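Local coordinates for RNA-binding protein with serine-rich domain 1 (Homo sapiens, PDB 4A8X) that serves as an auxiliary component of the exon junction complex on spliced mRNAs, and needs its RNA recognition motif domain to form the ASAP complex, at residues 26-31 against 61-66. Sequence-based numbering, arbitrary orientation.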
ATOM      1  N   SER A  26     -18.636   4.393   1.932  1.00 19.91           N
ATOM      2  CA  SER A  26     -19.952   4.752   1.400  1.00 24.96           C
ATOM      3  C   SER A  26     -20.718   3.484   1.036  1.00 26.10           C
ATOM      4  O   SER A  26     -21.958   3.490   0.973  1.00 26.69           O
ATOM      5  CB  SER A  26     -19.818   5.664   0.186  1.00 23.84           C
ATOM      6  OG  SER A  26     -19.526   6.989   0.613  1.00 24.84           O
ATOM      7  N   THR A  27     -19.989   2.395   0.809  1.00 23.76           N
ATOM      8  CA  THR A  27     -20.604   1.068   0.678  1.00 29.29           C
ATOM      9  C   THR A  27     -21.600   0.797   1.824  1.00 27.38           C
ATOM     10  O   THR A  27     -22.554   0.043   1.637  1.00 25.99           O
ATOM     11  CB  THR A  27     -19.528  -0.095   0.676  1.00 28.60           C
ATOM     12  OG1 THR A  27     -18.571   0.129  -0.360  1.00 31.51           O
ATOM     13  CG2 THR A  27     -20.180  -1.477   0.416  1.00 33.51           C
ATOM     14  N   TYR A  28     -21.354   1.371   3.006  1.00 22.31           N
ATOM     15  CA  TYR A  28     -22.075   0.956   4.212  1.00 25.03           C
ATOM     16  C   TYR A  28     -23.116   1.989   4.673  1.00 30.09           C
ATOM     17  O   TYR A  28     -23.864   1.727   5.613  1.00 28.03           O
ATOM     18  CB  TYR A  28     -21.098   0.548   5.358  1.00 23.58           C
ATOM     19  CG  TYR A  28     -20.178  -0.533   4.876  1.00 24.36           C
ATOM     20  CD1 TYR A  28     -20.642  -1.811   4.678  1.00 24.89           C
ATOM     21  CD2 TYR A  28     -18.840  -0.264   4.549  1.00 25.31           C
ATOM     22  CE1 TYR A  28     -19.833  -2.820   4.185  1.00 28.04           C
ATOM     23  CE2 TYR A  28     -18.021  -1.273   4.028  1.00 23.94           C
ATOM     24  CZ  TYR A  28     -18.517  -2.547   3.871  1.00 27.07           C
ATOM     25  OH  TYR A  28     -17.737  -3.561   3.368  1.00 27.22           O
ATOM     26  N   GLY A  29     -23.167   3.151   4.021  1.00 29.79           N
ATOM     27  CA  GLY A  29     -24.139   4.154   4.401  1.00 31.70           C
ATOM     28  C   GLY A  29     -23.726   5.517   3.919  1.00 30.68           C
ATOM     29  O   GLY A  29     -22.701   5.666   3.270  1.00 31.80           O
ATOM     30  N   LYS A  30     -24.538   6.509   4.245  1.00 30.90           N
ATOM     31  CA  LYS A  30     -24.286   7.884   3.872  1.00 31.33           C
ATOM     32  C   LYS A  30     -23.311   8.525   4.854  1.00 29.87           C
ATOM     33  O   LYS A  30     -23.562   8.561   6.052  1.00 28.57           O
ATOM     34  CB  LYS A  30     -25.581   8.686   3.929  1.00 41.64           C
ATOM     35  CG  LYS A  30     -25.463  10.054   3.324  1.00 49.71           C
ATOM     36  CD  LYS A  30     -25.324   9.977   1.809  1.00 56.50           C
ATOM     37  CE  LYS A  30     -25.102  11.366   1.196  1.00 63.33           C
ATOM     38  NZ  LYS A  30     -25.022  11.338  -0.309  1.00 66.07           N
ATOM     39  N   ILE A  31     -22.228   9.058   4.322  1.00 26.89           N
ATOM     40  CA  ILE A  31     -21.189   9.653   5.140  1.00 28.10           C
ATOM     41  C   ILE A  31     -21.471  11.146   5.279  1.00 31.93           C
ATOM     42  O   ILE A  31     -21.675  11.852   4.291  1.00 34.44           O
ATOM     43  CB  ILE A  31     -19.804   9.425   4.532  1.00 25.24           C
ATOM     44  CG1 ILE A  31     -19.506   7.915   4.509  1.00 28.36           C
ATOM     45  CG2 ILE A  31     -18.781  10.158   5.354  1.00 23.08           C
ATOM     46  CD1 ILE A  31     -18.173   7.537   3.976  1.00 26.42           C
ATOM     47  N   GLU A  61     -22.749   0.723  12.608  1.00 26.42           N
ATOM     48  CA  GLU A  61     -22.729  -0.683  13.002  1.00 27.35           C
ATOM     49  C   GLU A  61     -22.365  -1.602  11.828  1.00 25.64           C
ATOM     50  O   GLU A  61     -21.560  -2.532  11.977  1.00 25.55           O
ATOM     51  CB  GLU A  61     -24.126  -1.087  13.503  1.00 24.75           C
ATOM     52  CG  GLU A  61     -24.148  -2.327  14.319  1.00 39.21           C
ATOM     53  CD  GLU A  61     -25.434  -2.403  15.150  0.50 39.88           C
ATOM     54  OE1 GLU A  61     -25.500  -1.755  16.217  0.50 38.14           O
ATOM     55  OE2 GLU A  61     -26.384  -3.075  14.715  0.50 41.96           O
ATOM     56  N   LYS A  62     -22.964  -1.341  10.678  1.00 27.68           N
ATOM     57  CA  LYS A  62     -22.728  -2.147   9.474  1.00 27.97           C
ATOM     58  C   LYS A  62     -21.280  -2.047   9.029  1.00 24.87           C
ATOM     59  O   LYS A  62     -20.654  -3.060   8.649  1.00 21.44           O
ATOM     60  CB  LYS A  62     -23.611  -1.694   8.322  1.00 29.82           C
ATOM     61  CG  LYS A  62     -23.707  -2.737   7.185  1.00 32.76           C
ATOM     62  CD  LYS A  62     -24.621  -2.277   6.052  1.00 34.54           C
ATOM     63  CE  LYS A  62     -24.493  -3.201   4.827  1.00 38.35           C
ATOM     64  NZ  LYS A  62     -25.472  -2.856   3.737  1.00 39.96           N
ATOM     65  N   ALA A  63     -20.770  -0.827   9.048  1.00 25.30           N
ATOM     66  CA  ALA A  63     -19.369  -0.606   8.664  1.00 23.51           C
ATOM     67  C   ALA A  63     -18.431  -1.345   9.598  1.00 21.88           C
ATOM     68  O   ALA A  63     -17.465  -1.984   9.161  1.00 22.26           O
ATOM     69  CB  ALA A  63     -19.028   0.862   8.663  1.00 18.70           C
ATOM     70  N   LEU A  64     -18.697  -1.246  10.887  1.00 22.43           N
ATOM     71  CA  LEU A  64     -17.864  -1.929  11.881  1.00 25.29           C
ATOM     72  C   LEU A  64     -17.925  -3.453  11.691  1.00 24.41           C
ATOM     73  O   LEU A  64     -16.913  -4.133  11.754  1.00 21.49           O
ATOM     74  CB  LEU A  64     -18.342  -1.574  13.292  1.00 26.37           C
ATOM     75  CG  LEU A  64     -18.170  -0.111  13.742  1.00 28.93           C
ATOM     76  CD1 LEU A  64     -18.857   0.139  15.077  1.00 27.39           C
ATOM     77  CD2 LEU A  64     -16.680   0.242  13.871  1.00 27.32           C
ATOM     78  N   LYS A  65     -19.142  -3.953  11.510  1.00 30.67           N
ATOM     79  CA  LYS A  65     -19.421  -5.358  11.208  1.00 32.72           C
ATOM     80  C   LYS A  65     -18.578  -5.920  10.022  1.00 31.40           C
ATOM     81  O   LYS A  65     -17.924  -6.968  10.164  1.00 29.71           O
ATOM     82  CB  LYS A  65     -20.940  -5.474  10.949  1.00 37.15           C
ATOM     83  CG  LYS A  65     -21.505  -6.858  10.856  1.00 44.48           C
ATOM     84  CD  LYS A  65     -23.047  -6.840  10.695  1.00 48.53           C
ATOM     85  CE  LYS A  65     -23.529  -8.116   9.999  1.00 52.63           C
ATOM     86  NZ  LYS A  65     -24.990  -8.141   9.708  1.00 56.32           N
ATOM     87  N   HIS A  66     -18.566  -5.212   8.884  1.00 26.83           N
ATOM     88  CA  HIS A  66     -17.865  -5.659   7.671  1.00 26.67           C
ATOM     89  C   HIS A  66     -16.387  -5.286   7.579  1.00 25.65           C
ATOM     90  O   HIS A  66     -15.649  -5.908   6.819  1.00 29.62           O
ATOM     91  CB  HIS A  66     -18.586  -5.144   6.418  1.00 27.41           C
ATOM     92  CG  HIS A  66     -19.961  -5.715   6.254  1.00 33.80           C
ATOM     93  ND1 HIS A  66     -20.976  -5.461   7.149  1.00 36.16           N
ATOM     94  CD2 HIS A  66     -20.472  -6.561   5.332  1.00 39.45           C
ATOM     95  CE1 HIS A  66     -22.067  -6.118   6.775  1.00 39.81           C
ATOM     96  NE2 HIS A  66     -21.785  -6.788   5.676  1.00 42.27           N
TER
HETATM   97  O   HOH W   1     -25.287  -0.437   2.562  1.00 43.05           O
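With CG anti to its own carbonyl carbon (chi1 -56°), the ring of Tyr-28 reaches across to helix 57-67, where CG of His-66 likewise lies anti to its carbonyl carbon (chi1 -65°), which brings ND1 beside Lys-62 O, and Lys-62 sends out an extended chain. The phenol lies along one flank of the helix and meets three residues in succession. At its root, CB of Tyr-28 packs on CB of Ala-63 (3.9 Å); midway, CD1 of Tyr-28 meets CG of Lys-62, whose chain crosses the tyrosine at about a right angle; toward the far end, CE1 and the hydroxyl OH of Tyr-28 both come within 3.5 Å of CB of His-66. The two aromatic rings are inclined at 39° with centroids 5.2 Å apart, an oblique pairing. The imidazole is steadied from its own helix: ND1 of His-66 donates to Lys-62 O over 2.8 Å, and that carbonyl oxygen also takes the helical bond from His-66 N, the two donors arriving from opposite faces of its plane. Polar linkage between the segments passes through a water, which accepts from Lys-62 NZ at 2.7 Å and donates to Thr-27 O. Replacing Tyr-28 with an alanine would probably open a gap beside Ala-63 and leave CB of His-66 without its aromatic neighbour. Apolar side chains of another protein's chain pack on Tyr-28 and on His-66. Ala-63 also packs on Phe-54, setting the helix on the sheet, while Tyr-28 joins the turn after helix 18-26 to helix 57-67 on the helical side of the beta-alpha-beta-beta-alpha-beta fold of an RNA recognition motif.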